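Side-chain contacts in protein adenylyltransferase (Bartonella henselae str. Houston-1, PDB 5NH2), which transfers AMP from ATP onto tyrosine or threonine residues of target host proteins through its Fic domain, a modification used in Bartonella virulence: residues A58-I63 with L150-E155; I44-E49 with Q161-E166; N167-K170 with Q175-F178; N29-K34 with K69-W74. All blocks are in the same frame, centred on the assembly; numbering follows the deposited sequence.

Contact 1 (A58-I63 with L150-E155). With MG (magnesium ion), chain C.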
loop_
_atom_site.group_PDB
_atom_site.type_symbol
_atom_site.label_atom_id
_atom_site.label_comp_id
_atom_site.label_asym_id
_atom_site.label_seq_id
_atom_site.Cartn_x
_atom_site.Cartn_y
_atom_site.Cartn_z
ATOM N N ALA A 58 -4.870 11.588 -15.203
ATOM C CA ALA A 58 -4.544 12.900 -14.643
ATOM C C ALA A 58 -4.464 12.840 -13.128
ATOM O O ALA A 58 -3.513 13.348 -12.532
ATOM C CB ALA A 58 -5.581 13.950 -15.046
ATOM N N TYR A 59 -5.467 12.233 -12.483
ATOM C CA TYR A 59 -5.455 12.200 -11.027
ATOM C C TYR A 59 -4.306 11.349 -10.517
ATOM O O TYR A 59 -3.570 11.775 -9.621
ATOM C CB TYR A 59 -6.786 11.684 -10.493
ATOM C CG TYR A 59 -6.884 11.684 -8.967
ATOM C CD1 TYR A 59 -6.804 12.880 -8.244
ATOM C CD2 TYR A 59 -7.076 10.494 -8.248
ATOM C CE1 TYR A 59 -6.905 12.889 -6.822
ATOM C CE2 TYR A 59 -7.181 10.503 -6.870
ATOM C CZ TYR A 59 -7.094 11.708 -6.146
ATOM O OH TYR A 59 -7.210 11.712 -4.754
ATOM N N LEU A 60 -4.104 10.169 -11.112
ATOM C CA LEU A 60 -2.927 9.347 -10.789
ATOM C C LEU A 60 -1.628 10.159 -10.841
ATOM O O LEU A 60 -0.785 10.079 -9.919
ATOM C CB LEU A 60 -2.844 8.154 -11.743
ATOM C CG LEU A 60 -1.781 7.139 -11.421
ATOM C CD1 LEU A 60 -2.222 6.310 -10.234
ATOM C CD2 LEU A 60 -1.403 6.259 -12.662
ATOM N N CYS A 61 -1.459 10.969 -11.915
ATOM C CA CYS A 61 -0.229 11.749 -12.048
ATOM C C CYS A 61 -0.163 12.893 -11.034
ATOM O O CYS A 61 0.935 13.244 -10.577
ATOM C CB CYS A 61 -0.083 12.288 -13.472
ATOM S SG CYS A 61 0.303 10.978 -14.687
ATOM N N HIS A 62 -1.312 13.480 -10.677
ATOM C CA HIS A 62 -1.370 14.483 -9.609
ATOM C C HIS A 62 -0.923 13.891 -8.259
ATOM O O HIS A 62 -0.102 14.479 -7.547
ATOM C CB HIS A 62 -2.803 15.049 -9.519
ATOM C CG HIS A 62 -3.061 15.906 -8.308
ATOM N ND1 HIS A 62 -2.713 17.243 -8.247
ATOM C CD2 HIS A 62 -3.656 15.622 -7.122
ATOM C CE1 HIS A 62 -3.059 17.738 -7.068
ATOM N NE2 HIS A 62 -3.625 16.773 -6.363
ATOM N N ILE A 63 -1.412 12.703 -7.912
ATOM C CA ILE A 63 -0.924 12.017 -6.707
ATOM C C ILE A 63 0.611 11.829 -6.730
ATOM O O ILE A 63 1.310 12.163 -5.757
ATOM C CB ILE A 63 -1.647 10.675 -6.547
ATOM C CG1 ILE A 63 -3.090 10.902 -6.150
ATOM C CG2 ILE A 63 -0.955 9.842 -5.529
ATOM C CD1 ILE A 63 -3.823 9.599 -6.145
ATOM N N LEU A 150 1.050 -2.126 -15.732
ATOM C CA LEU A 150 1.439 -0.970 -16.520
ATOM C C LEU A 150 2.626 -0.261 -15.871
ATOM O O LEU A 150 3.640 -0.004 -16.537
ATOM C CB LEU A 150 0.232 -0.049 -16.715
ATOM C CG LEU A 150 -1.036 -0.437 -17.531
ATOM C CD1 LEU A 150 -2.095 0.707 -17.401
ATOM C CD2 LEU A 150 -0.801 -0.816 -19.048
ATOM N N HIS A 151 2.555 -0.018 -14.544
ATOM C CA HIS A 151 3.709 0.362 -13.721
ATOM C C HIS A 151 4.310 1.600 -14.373
ATOM O O HIS A 151 5.465 1.593 -14.816
ATOM C CB HIS A 151 4.686 -0.831 -13.653
ATOM C CG HIS A 151 5.787 -0.690 -12.652
ATOM N ND1 HIS A 151 5.636 -1.020 -11.320
ATOM C CD2 HIS A 151 7.079 -0.295 -12.800
ATOM C CE1 HIS A 151 6.781 -0.806 -10.684
ATOM N NE2 HIS A 151 7.667 -0.344 -11.555
ATOM N N PRO A 152 3.482 2.614 -14.603
ATOM C CA PRO A 152 3.835 3.648 -15.583
ATOM C C PRO A 152 4.889 4.643 -15.131
ATOM O O PRO A 152 5.260 5.480 -15.974
ATOM C CB PRO A 152 2.495 4.374 -15.857
ATOM C CG PRO A 152 1.730 4.269 -14.556
ATOM C CD PRO A 152 2.175 2.879 -13.941
ATOM N N PHE A 153 5.286 4.692 -13.843
ATOM C CA PHE A 153 6.266 5.681 -13.387
ATOM C C PHE A 153 7.662 5.072 -13.287
ATOM O O PHE A 153 7.827 3.859 -13.161
ATOM C CB PHE A 153 5.891 6.324 -12.034
ATOM C CG PHE A 153 4.564 7.022 -12.057
ATOM C CD1 PHE A 153 4.464 8.315 -12.537
ATOM C CD2 PHE A 153 3.406 6.360 -11.642
ATOM C CE1 PHE A 153 3.242 8.960 -12.594
ATOM C CE2 PHE A 153 2.165 6.994 -11.707
ATOM C CZ PHE A 153 2.071 8.295 -12.178
ATOM N N ARG A 154 8.672 5.940 -13.429
ATOM C CA ARG A 154 10.059 5.529 -13.235
ATOM C C ARG A 154 10.303 4.971 -11.833
ATOM O O ARG A 154 11.058 3.998 -11.674
ATOM C CB ARG A 154 10.991 6.709 -13.519
ATOM C CG ARG A 154 12.419 6.408 -13.177
ATOM C CD ARG A 154 12.901 5.202 -13.950
ATOM N NE ARG A 154 14.320 4.926 -13.740
ATOM C CZ ARG A 154 14.782 4.108 -12.799
ATOM N NH1 ARG A 154 13.940 3.499 -11.975
ATOM N NH2 ARG A 154 16.090 3.894 -12.679
ATOM N N GLU A 155 9.712 5.599 -10.801
ATOM C CA GLU A 155 9.770 5.129 -9.416
ATOM C C GLU A 155 8.554 5.675 -8.636
ATOM O O GLU A 155 7.958 6.692 -9.019
ATOM C CB GLU A 155 11.099 5.547 -8.777
ATOM C CG GLU A 155 11.280 5.151 -7.308
ATOM C CD GLU A 155 11.763 3.722 -7.112
ATOM O OE1 GLU A 155 12.813 3.367 -7.702
ATOM O OE2 GLU A 155 11.092 2.968 -6.359
HETATM MG MG MG C . 9.085 2.622 -5.036
#
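The Fic motif, HPFREGNGR here, begins in the loop after helix 133-150 and runs into helix 157-171; its loop part rests on helix 57-68 through Phe153 and Pro152, which meet Leu60 and Cys61. Phe153 does most of the work. With chi1 at -59° its CG stands anti to the carbonyl carbon, and the ring reaches out of the loop toward the helix with its outer rim leading. Leu60 meets that rim with two atoms: its CG lies in the ring plane at the edge, 4.0 Å from Phe153 CE2, while its CD2 comes in obliquely, 3.8 Å from the same CE2. The two side chains run past each other in opposite senses, so the leucine lies alongside the ring rather than over it. Farther round the rim, Cys61 SG sits 4.1 Å from Phe153 CZ and equally near CE1; the sulfur-aromatic contact is oblique, 72° off the ring normal. Leu60 CD2 also touches the proline ring, 4.2 Å from Pro152 CG. No hydrogen bond crosses between the segments. Support comes from around them: Asn157 OD1 accepts from Phe153 N, Arg79 holds the carbonyl oxygen of His151, and His64 stacks with the phenylalanine ring. Farther along the loop, Glu155, an ATP-binding residue, binds the magnesium ion through OE2 at 2.4 Å. The Pro-Phe pair packed on a neighbouring helix, with the acidic residue beyond it on the metal, is characteristic of the Fic active-site loop.

Contact 2 (I44-E49 with Q161-E166)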
loop_
_atom_site.group_PDB
_atom_site.type_symbol
_atom_site.label_atom_id
_atom_site.label_comp_id
_atom_site.label_asym_id
_atom_site.label_seq_id
_atom_site.Cartn_x
_atom_site.Cartn_y
_atom_site.Cartn_z
ATOM N N ILE A 44 0.837 13.004 4.380
ATOM C CA ILE A 44 -0.036 13.556 5.410
ATOM C C ILE A 44 -0.799 14.749 4.859
ATOM O O ILE A 44 -2.015 14.858 5.047
ATOM C CB ILE A 44 0.733 13.891 6.695
ATOM C CG1 ILE A 44 0.687 12.686 7.622
ATOM C CG2 ILE A 44 -0.016 14.967 7.483
ATOM C CD1 ILE A 44 1.691 11.692 7.390
ATOM N N ASN A 45 -0.130 15.598 4.065
ATOM C CA ASN A 45 -0.830 16.778 3.575
ATOM C C ASN A 45 -1.849 16.406 2.489
ATOM O O ASN A 45 -2.965 16.918 2.477
ATOM C CB ASN A 45 0.204 17.804 3.102
ATOM C CG ASN A 45 0.800 18.608 4.266
ATOM O OD1 ASN A 45 0.242 19.651 4.716
ATOM N ND2 ASN A 45 1.930 18.128 4.769
ATOM N N LEU A 46 -1.489 15.489 1.598
ATOM C CA LEU A 46 -2.399 14.963 0.586
ATOM C C LEU A 46 -3.700 14.489 1.195
ATOM O O LEU A 46 -4.760 14.606 0.575
ATOM C CB LEU A 46 -1.731 13.799 -0.143
ATOM C CG LEU A 46 -2.266 13.395 -1.509
ATOM C CD1 LEU A 46 -2.726 14.593 -2.418
ATOM C CD2 LEU A 46 -1.137 12.605 -2.172
ATOM N N ARG A 47 -3.640 13.939 2.411
ATOM C CA ARG A 47 -4.880 13.502 3.047
ATOM C C ARG A 47 -5.870 14.646 3.250
ATOM O O ARG A 47 -7.034 14.378 3.543
ATOM C CB ARG A 47 -4.572 12.805 4.378
ATOM C CG ARG A 47 -4.151 11.351 4.209
ATOM C CD ARG A 47 -5.149 10.422 4.912
ATOM N NE ARG A 47 -4.944 8.985 4.683
ATOM C CZ ARG A 47 -5.573 8.033 5.378
ATOM N NH1 ARG A 47 -6.428 8.360 6.353
ATOM N NH2 ARG A 47 -5.342 6.754 5.112
ATOM N N GLU A 48 -5.441 15.898 3.084
ATOM C CA GLU A 48 -6.264 17.085 3.302
ATOM C C GLU A 48 -6.872 17.702 2.037
ATOM O O GLU A 48 -7.584 18.700 2.155
ATOM C CB GLU A 48 -5.433 18.144 4.026
ATOM C CG GLU A 48 -5.028 17.738 5.471
ATOM C CD GLU A 48 -6.219 17.689 6.427
ATOM O OE1 GLU A 48 -6.479 16.622 7.036
ATOM O OE2 GLU A 48 -6.894 18.733 6.550
ATOM N N GLU A 49 -6.587 17.174 0.841
ATOM C CA GLU A 49 -7.175 17.677 -0.403
ATOM C C GLU A 49 -8.565 17.089 -0.628
ATOM O O GLU A 49 -8.876 15.981 -0.180
ATOM C CB GLU A 49 -6.309 17.327 -1.631
ATOM C CG GLU A 49 -4.886 17.852 -1.612
ATOM C CD GLU A 49 -4.165 17.711 -2.972
ATOM O OE1 GLU A 49 -4.675 16.987 -3.872
ATOM O OE2 GLU A 49 -3.075 18.320 -3.121
ATOM N N GLN A 161 -0.241 4.087 -6.705
ATOM C CA GLN A 161 -1.377 3.203 -6.977
ATOM C C GLN A 161 -2.200 2.930 -5.712
ATOM O O GLN A 161 -3.448 2.969 -5.739
ATOM C CB GLN A 161 -0.860 1.891 -7.575
ATOM C CG GLN A 161 -1.874 0.793 -7.608
ATOM C CD GLN A 161 -1.257 -0.546 -7.990
ATOM O OE1 GLN A 161 -0.093 -0.836 -7.660
ATOM N NE2 GLN A 161 -2.035 -1.374 -8.671
ATOM N N ARG A 162 -1.524 2.626 -4.591
ATOM C CA ARG A 162 -2.277 2.332 -3.366
ATOM C C ARG A 162 -3.125 3.535 -2.961
ATOM O O ARG A 162 -4.346 3.406 -2.749
ATOM C CB ARG A 162 -1.334 1.908 -2.224
ATOM C CG ARG A 162 -0.855 0.451 -2.369
ATOM C CD ARG A 162 0.033 -0.034 -1.189
ATOM N NE ARG A 162 1.394 0.561 -1.047
ATOM C CZ ARG A 162 2.452 0.106 -1.701
ATOM N NH1 ARG A 162 2.251 -0.867 -2.556
ATOM N NH2 ARG A 162 3.658 0.602 -1.528
ATOM N N LEU A 163 -2.508 4.736 -2.934
ATOM C CA LEU A 163 -3.285 5.923 -2.585
ATOM C C LEU A 163 -4.446 6.145 -3.567
ATOM O O LEU A 163 -5.541 6.569 -3.165
ATOM C CB LEU A 163 -2.380 7.151 -2.527
ATOM C CG LEU A 163 -2.553 8.005 -1.260
ATOM C CD1 LEU A 163 -1.550 9.148 -1.256
ATOM C CD2 LEU A 163 -3.998 8.522 -1.062
ATOM N N PHE A 164 -4.221 5.870 -4.853
ATOM C CA PHE A 164 -5.296 6.026 -5.837
ATOM C C PHE A 164 -6.458 5.105 -5.496
ATOM O O PHE A 164 -7.627 5.523 -5.526
ATOM C CB PHE A 164 -4.746 5.760 -7.251
ATOM C CG PHE A 164 -5.758 5.911 -8.407
ATOM C CD1 PHE A 164 -6.594 4.854 -8.775
ATOM C CD2 PHE A 164 -5.791 7.068 -9.185
ATOM C CE1 PHE A 164 -7.491 4.974 -9.867
ATOM C CE2 PHE A 164 -6.670 7.172 -10.281
ATOM C CZ PHE A 164 -7.511 6.129 -10.623
ATOM N N PHE A 165 -6.162 3.872 -5.092
ATOM C CA PHE A 165 -7.279 2.955 -4.874
ATOM C C PHE A 165 -7.939 3.154 -3.515
ATOM O O PHE A 165 -9.141 2.888 -3.393
ATOM C CB PHE A 165 -6.823 1.507 -5.139
ATOM C CG PHE A 165 -6.889 1.148 -6.606
ATOM C CD1 PHE A 165 -5.832 1.425 -7.452
ATOM C CD2 PHE A 165 -8.049 0.593 -7.142
ATOM C CE1 PHE A 165 -5.899 1.139 -8.843
ATOM C CE2 PHE A 165 -8.148 0.280 -8.512
ATOM C CZ PHE A 165 -7.059 0.561 -9.379
ATOM N N GLU A 166 -7.209 3.704 -2.529
ATOM C CA GLU A 166 -7.823 4.077 -1.248
ATOM C C GLU A 166 -8.815 5.213 -1.444
ATOM O O GLU A 166 -9.944 5.171 -0.931
ATOM C CB GLU A 166 -6.754 4.492 -0.216
ATOM C CG GLU A 166 -5.817 3.387 0.297
ATOM C CD GLU A 166 -4.538 3.935 0.979
ATOM O OE1 GLU A 166 -4.423 5.160 1.209
ATOM O OE2 GLU A 166 -3.632 3.137 1.293
#
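Leu46 has its CG anti to the backbone N (chi1 -160°), whereas Leu163 holds chi1 at -131°, close to an eclipsed value; with these torsions the two leucines reach each other by single methyl groups. Leu46 CD2 and Leu163 CD1 lie 3.6 Å apart, the side chains crossing at a slant. This is the one apolar pair between the segments; the backbones are well apart, the nearest CA atoms, those of Arg47 and Leu163, at 9.6 Å. One turn along helix 157-171 from Leu163, the carboxylate of Glu166 faces the end of Arg47. Their closest approach, Arg47 NH2 to Glu166 OE1, is 4.3 Å, beyond a salt bridge, and the arginine is poorly ordered, so any attraction between the opposite charges is probably loose. A type I turn from Leu46 to Glu49, with Glu49 N bonded to Leu46 O at 3.2 Å, carries the chain away after the leucine. Helix 57-68 touches both sides, with Leu67 packing on Leu46, and Tyr59 and Leu60 on Phe164. The partner protein BiaA lies close as well: Arg162, probably an ATP-binding residue, is salt-bridged through NH2 to Glu35 OE2 of the BiaA chain and takes Thr31 OG1 of that chain with its NE. Helix 157-171 thus has two sides in use: Leu163 on helix 28-46 and Arg162 on the antitoxin homologue, an engagement consistent with the inhibitory glutamate that antitoxins of this class bring to the last arginine of the Fic motif.

Contact 3 (N167-K170 with Q175-F178)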
loop_
_atom_site.group_PDB
_atom_site.type_symbol
_atom_site.label_atom_id
_atom_site.label_comp_id
_atom_site.label_asym_id
_atom_site.label_seq_id
_atom_site.Cartn_x
_atom_site.Cartn_y
_atom_site.Cartn_z
ATOM N N ASN A 167 -8.403 6.235 -2.184
ATOM C CA ASN A 167 -9.262 7.380 -2.434
ATOM C C ASN A 167 -10.421 7.020 -3.362
ATOM O O ASN A 167 -11.562 7.462 -3.150
ATOM C CB ASN A 167 -8.409 8.503 -3.010
ATOM C CG ASN A 167 -7.672 9.258 -1.941
ATOM O OD1 ASN A 167 -7.913 9.052 -0.762
ATOM N ND2 ASN A 167 -6.800 10.174 -2.348
ATOM N N LEU A 168 -10.158 6.210 -4.384
ATOM C CA LEU A 168 -11.234 5.691 -5.227
ATOM C C LEU A 168 -12.287 4.954 -4.397
ATOM O O LEU A 168 -13.496 5.183 -4.558
ATOM C CB LEU A 168 -10.666 4.762 -6.297
ATOM C CG LEU A 168 -11.717 4.118 -7.220
ATOM C CD1 LEU A 168 -12.350 5.153 -8.187
ATOM C CD2 LEU A 168 -11.098 2.962 -7.991
ATOM N N ALA A 169 -11.854 4.045 -3.514
ATOM C CA ALA A 169 -12.847 3.368 -2.666
ATOM C C ALA A 169 -13.584 4.351 -1.773
ATOM O O ALA A 169 -14.791 4.208 -1.535
ATOM C CB ALA A 169 -12.181 2.306 -1.792
ATOM N N LYS A 170 -12.861 5.326 -1.207
ATOM C CA LYS A 170 -13.516 6.271 -0.313
ATOM C C LYS A 170 -14.590 7.048 -1.050
ATOM O O LYS A 170 -15.672 7.291 -0.504
ATOM C CB LYS A 170 -12.496 7.226 0.309
ATOM C CG LYS A 170 -12.954 7.893 1.583
ATOM C CD LYS A 170 -11.805 8.726 2.187
ATOM C CE LYS A 170 -10.444 7.976 2.172
ATOM N NZ LYS A 170 -9.259 8.788 2.631
ATOM N N GLN A 175 -14.037 1.127 1.523
ATOM C CA GLN A 175 -12.683 1.358 1.993
ATOM C C GLN A 175 -11.807 0.192 1.583
ATOM O O GLN A 175 -12.283 -0.940 1.403
ATOM C CB GLN A 175 -12.621 1.564 3.523
ATOM C CG GLN A 175 -13.143 0.403 4.356
ATOM C CD GLN A 175 -13.261 0.786 5.832
ATOM O OE1 GLN A 175 -12.270 1.166 6.461
ATOM N NE2 GLN A 175 -14.470 0.702 6.382
ATOM N N LEU A 176 -10.518 0.494 1.436
ATOM C CA LEU A 176 -9.474 -0.490 1.188
ATOM C C LEU A 176 -8.355 -0.161 2.170
ATOM O O LEU A 176 -7.705 0.886 2.051
ATOM C CB LEU A 176 -8.990 -0.417 -0.277
ATOM C CG LEU A 176 -10.015 -0.946 -1.271
ATOM C CD1 LEU A 176 -9.583 -0.748 -2.749
ATOM C CD2 LEU A 176 -10.337 -2.442 -1.025
ATOM N N ASN A 177 -8.100 -1.038 3.133
ATOM C CA ASN A 177 -7.138 -0.674 4.175
ATOM C C ASN A 177 -5.857 -1.469 3.952
ATOM O O ASN A 177 -5.676 -2.550 4.528
ATOM C CB ASN A 177 -7.726 -0.906 5.573
ATOM C CG ASN A 177 -6.920 -0.201 6.655
ATOM O OD1 ASN A 177 -5.704 0.017 6.489
ATOM N ND2 ASN A 177 -7.576 0.155 7.756
ATOM N N PHE A 178 -4.912 -0.842 3.238
ATOM C CA PHE A 178 -3.720 -1.535 2.775
ATOM C C PHE A 178 -2.703 -1.693 3.881
ATOM O O PHE A 178 -1.819 -2.557 3.787
ATOM C CB PHE A 178 -3.092 -0.804 1.583
ATOM C CG PHE A 178 -3.752 -1.127 0.281
ATOM C CD1 PHE A 178 -3.528 -2.363 -0.340
ATOM C CD2 PHE A 178 -4.600 -0.221 -0.316
ATOM C CE1 PHE A 178 -4.113 -2.679 -1.542
ATOM C CE2 PHE A 178 -5.224 -0.538 -1.511
ATOM C CZ PHE A 178 -4.979 -1.773 -2.133
#
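The chain leaves helix 157-171, turns back within a few residues and runs past the helix in an extended conformation, bringing the CA atoms of Ala169 and Gln175 to 5.1 Å. Ala169, with just a methyl, carries the contact. Its CB is directed toward the returning chain and meets two things at once: Gln175 CA at 3.9 Å, where it rests against backbone, and the branch point of Leu176, whose CG is likewise 3.9 Å from Ala169 CB. Leu176 turns its CG anti to its own carbonyl carbon (chi1 -71°), which lays the isobutyl group beside the alanine, with CD1 a little farther from that CB at 4.1 Å. Gln175 turns its CB away, so its CA does the touching; its side chain packs on Ile215 of helix 212-227. No hydrogen bond ties the two segments together. Phe136 of helix 133-150 packs on both Ala169 and Leu176, and Ile209 adds to the cover of the leucine. The reversal is thus wedged between helix 157-171, helix 133-150 and the start of helix 212-227, before the chain enters helix 183-196.

Contact 4 (N29-K34 with K69-W74)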
loop_
_atom_site.group_PDB
_atom_site.type_symbol
_atom_site.label_atom_id
_atom_site.label_comp_id
_atom_site.label_asym_id
_atom_site.label_seq_id
_atom_site.Cartn_x
_atom_site.Cartn_y
_atom_site.Cartn_z
ATOM N N ASN A 29 21.729 5.682 0.340
ATOM C CA ASN A 29 20.915 5.562 1.549
ATOM C C ASN A 29 20.457 6.920 2.083
ATOM O O ASN A 29 19.340 7.024 2.605
ATOM C CB ASN A 29 21.666 4.778 2.636
ATOM C CG ASN A 29 21.537 3.264 2.461
ATOM O OD1 ASN A 29 20.803 2.784 1.591
ATOM N ND2 ASN A 29 22.240 2.506 3.296
ATOM N N ALA A 30 21.292 7.962 1.985
ATOM C CA ALA A 30 20.868 9.291 2.429
ATOM C C ALA A 30 19.763 9.829 1.534
ATOM O O ALA A 30 18.789 10.446 2.014
ATOM C CB ALA A 30 22.056 10.242 2.430
ATOM N N PHE A 31 19.889 9.581 0.231
ATOM C CA PHE A 31 18.800 9.885 -0.672
ATOM C C PHE A 31 17.523 9.151 -0.251
ATOM O O PHE A 31 16.458 9.758 -0.194
ATOM C CB PHE A 31 19.201 9.540 -2.116
ATOM C CG PHE A 31 18.040 9.336 -3.005
ATOM C CD1 PHE A 31 17.307 10.436 -3.465
ATOM C CD2 PHE A 31 17.622 8.046 -3.341
ATOM C CE1 PHE A 31 16.190 10.269 -4.271
ATOM C CE2 PHE A 31 16.500 7.855 -4.148
ATOM C CZ PHE A 31 15.775 8.983 -4.615
ATOM N N LEU A 32 17.615 7.860 0.086
ATOM C CA LEU A 32 16.411 7.110 0.443
ATOM C C LEU A 32 15.756 7.646 1.709
ATOM O O LEU A 32 14.532 7.757 1.774
ATOM C CB LEU A 32 16.737 5.634 0.628
ATOM C CG LEU A 32 17.124 4.782 -0.577
ATOM C CD1 LEU A 32 17.509 3.379 -0.135
ATOM C CD2 LEU A 32 15.988 4.732 -1.569
ATOM N N GLU A 33 16.553 7.955 2.738
ATOM C CA GLU A 33 16.007 8.473 3.990
ATOM C C GLU A 33 15.348 9.837 3.801
ATOM O O GLU A 33 14.265 10.088 4.360
ATOM C CB GLU A 33 17.115 8.546 5.042
ATOM C CG GLU A 33 17.563 7.198 5.581
ATOM C CD GLU A 33 18.743 7.305 6.540
ATOM O OE1 GLU A 33 19.404 8.361 6.601
ATOM O OE2 GLU A 33 19.003 6.333 7.258
ATOM N N LYS A 34 15.960 10.717 2.986
ATOM C CA LYS A 34 15.395 12.049 2.786
ATOM C C LYS A 34 14.177 12.032 1.854
ATOM O O LYS A 34 13.164 12.699 2.137
ATOM C CB LYS A 34 16.474 13.011 2.266
ATOM C CG LYS A 34 15.967 14.450 1.984
ATOM C CD LYS A 34 15.670 15.222 3.295
ATOM C CE LYS A 34 14.584 16.272 3.040
ATOM N NZ LYS A 34 14.380 17.263 4.124
ATOM N N LYS A 69 7.239 15.695 -5.590
ATOM C CA LYS A 69 7.646 17.005 -6.095
ATOM C C LYS A 69 8.888 17.572 -5.399
ATOM O O LYS A 69 9.621 18.359 -5.995
ATOM C CB LYS A 69 6.482 17.998 -5.940
ATOM C CG LYS A 69 6.050 18.197 -4.490
ATOM C CD LYS A 69 4.681 18.909 -4.355
ATOM C CE LYS A 69 4.648 20.196 -5.116
ATOM N NZ LYS A 69 5.766 21.112 -4.696
ATOM N N ASN A 70 9.107 17.269 -4.129
ATOM C CA ASN A 70 10.292 17.814 -3.489
ATOM C C ASN A 70 11.532 16.962 -3.735
ATOM O O ASN A 70 12.643 17.363 -3.352
ATOM C CB ASN A 70 10.030 17.973 -1.999
ATOM C CG ASN A 70 8.993 19.045 -1.718
ATOM O OD1 ASN A 70 9.079 20.137 -2.257
ATOM N ND2 ASN A 70 8.005 18.732 -0.905
ATOM N N THR A 71 11.370 15.803 -4.373
ATOM C CA THR A 71 12.479 14.904 -4.613
ATOM C C THR A 71 12.930 14.975 -6.074
ATOM O O THR A 71 14.092 15.331 -6.323
ATOM C CB THR A 71 12.097 13.473 -4.192
ATOM O OG1 THR A 71 11.719 13.459 -2.814
ATOM C CG2 THR A 71 13.278 12.462 -4.425
ATOM N N PHE A 72 12.028 14.668 -7.026
ATOM C CA PHE A 72 12.346 14.504 -8.451
ATOM C C PHE A 72 11.791 15.650 -9.294
ATOM O O PHE A 72 10.643 16.069 -9.118
ATOM C CB PHE A 72 11.781 13.172 -9.024
ATOM C CG PHE A 72 12.173 11.926 -8.234
ATOM C CD1 PHE A 72 13.521 11.566 -8.058
ATOM C CD2 PHE A 72 11.203 11.125 -7.682
ATOM C CE1 PHE A 72 13.859 10.461 -7.331
ATOM C CE2 PHE A 72 11.536 10.020 -6.951
ATOM C CZ PHE A 72 12.849 9.669 -6.772
ATOM N N GLU A 73 12.591 16.110 -10.255
ATOM C CA GLU A 73 12.092 17.044 -11.261
ATOM C C GLU A 73 10.925 16.447 -12.070
ATOM O O GLU A 73 10.032 17.177 -12.494
ATOM C CB GLU A 73 13.231 17.474 -12.198
ATOM C CG GLU A 73 14.313 18.359 -11.557
ATOM C CD GLU A 73 15.491 18.659 -12.496
ATOM O OE1 GLU A 73 16.650 18.459 -12.056
ATOM O OE2 GLU A 73 15.264 19.088 -13.660
ATOM N N TRP A 74 10.894 15.131 -12.259
ATOM C CA TRP A 74 9.873 14.472 -13.067
ATOM C C TRP A 74 8.657 13.982 -12.249
ATOM O O TRP A 74 7.952 13.060 -12.690
ATOM C CB TRP A 74 10.497 13.337 -13.866
ATOM C CG TRP A 74 11.396 12.440 -13.042
ATOM C CD1 TRP A 74 12.777 12.584 -12.850
ATOM C CD2 TRP A 74 11.004 11.266 -12.315
ATOM N NE1 TRP A 74 13.237 11.571 -12.063
ATOM C CE2 TRP A 74 12.190 10.742 -11.710
ATOM C CE3 TRP A 74 9.783 10.598 -12.125
ATOM C CZ2 TRP A 74 12.187 9.573 -10.896
ATOM C CZ3 TRP A 74 9.773 9.404 -11.319
ATOM C CH2 TRP A 74 10.976 8.907 -10.718
#
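The far rim of the Phe31 ring abuts Thr71 and Phe72, CE1 on the threonine methyl and CZ on the phenylalanine rim. Phe31 CE1 is 3.6 Å from the methyl of Thr71, CG2, which approaches the ring obliquely. Phe31 CZ stands 3.6 Å from Phe72 CE1. Phe72 CZ lies in the plane of the Phe31 ring, at its edge, 3.7 Å from Phe31 CZ. The two phenylalanines thus meet rim to rim, their planes inclined at 50°, and neither ring lies over the face of the other. With CG anti to the backbone N (chi1 158°), the Phe31 side chain leans off helix 28-46 and its far end reaches the loop. Phe72 is itself held flat from both sides within its own segment: Thr71 CG2 sits 3.5 Å above the centre of one face, and Trp74 CZ2 covers the other at the same height. In the Fic fold this loop leads from helix 57-68 toward the short hairpin 83-84/90-91, which corresponds to the flap of Fic proteins, and the Phe72 side chain comes within about 5 Å of that of Glu155, an ATP-binding residue. Thr71 OG1 is hydrogen-bonded to Tyr23 OH, which probably helps fix the rotation that puts CG2 on the rings; its backbone pairs with Lys22. Farther out, Arg154 packs on Trp74, Tyr11 meets that indole edge-to-face, and Glu73 OE2 accepts a hydrogen bond from Ala86 N at the hairpin.

All four contacts are apolar at heart, and none has a hydrogen bond between its segments. Contacts 1, 3 and 4 are mostly buried; contact 2 is only partly so, and there alone do opposite charges face each other. Contacts 2 and 3 share helix 157-171, while 2 and 4 lie on helix 28-46 without touching. Aromatic rims dominate contacts 1 and 4, which meet where Trp74 CH2 lies 3.5 Å from Glu155 N, close to the nucleotide site; a methyl pair serves contact 2, and a single alanine methyl against backbone and a leucine branch serves contact 3. Two probable hydrogen bonds lead out of contact 1: His62 to Glu49 in contact 2 and Tyr59 to Asn167 in contact 3.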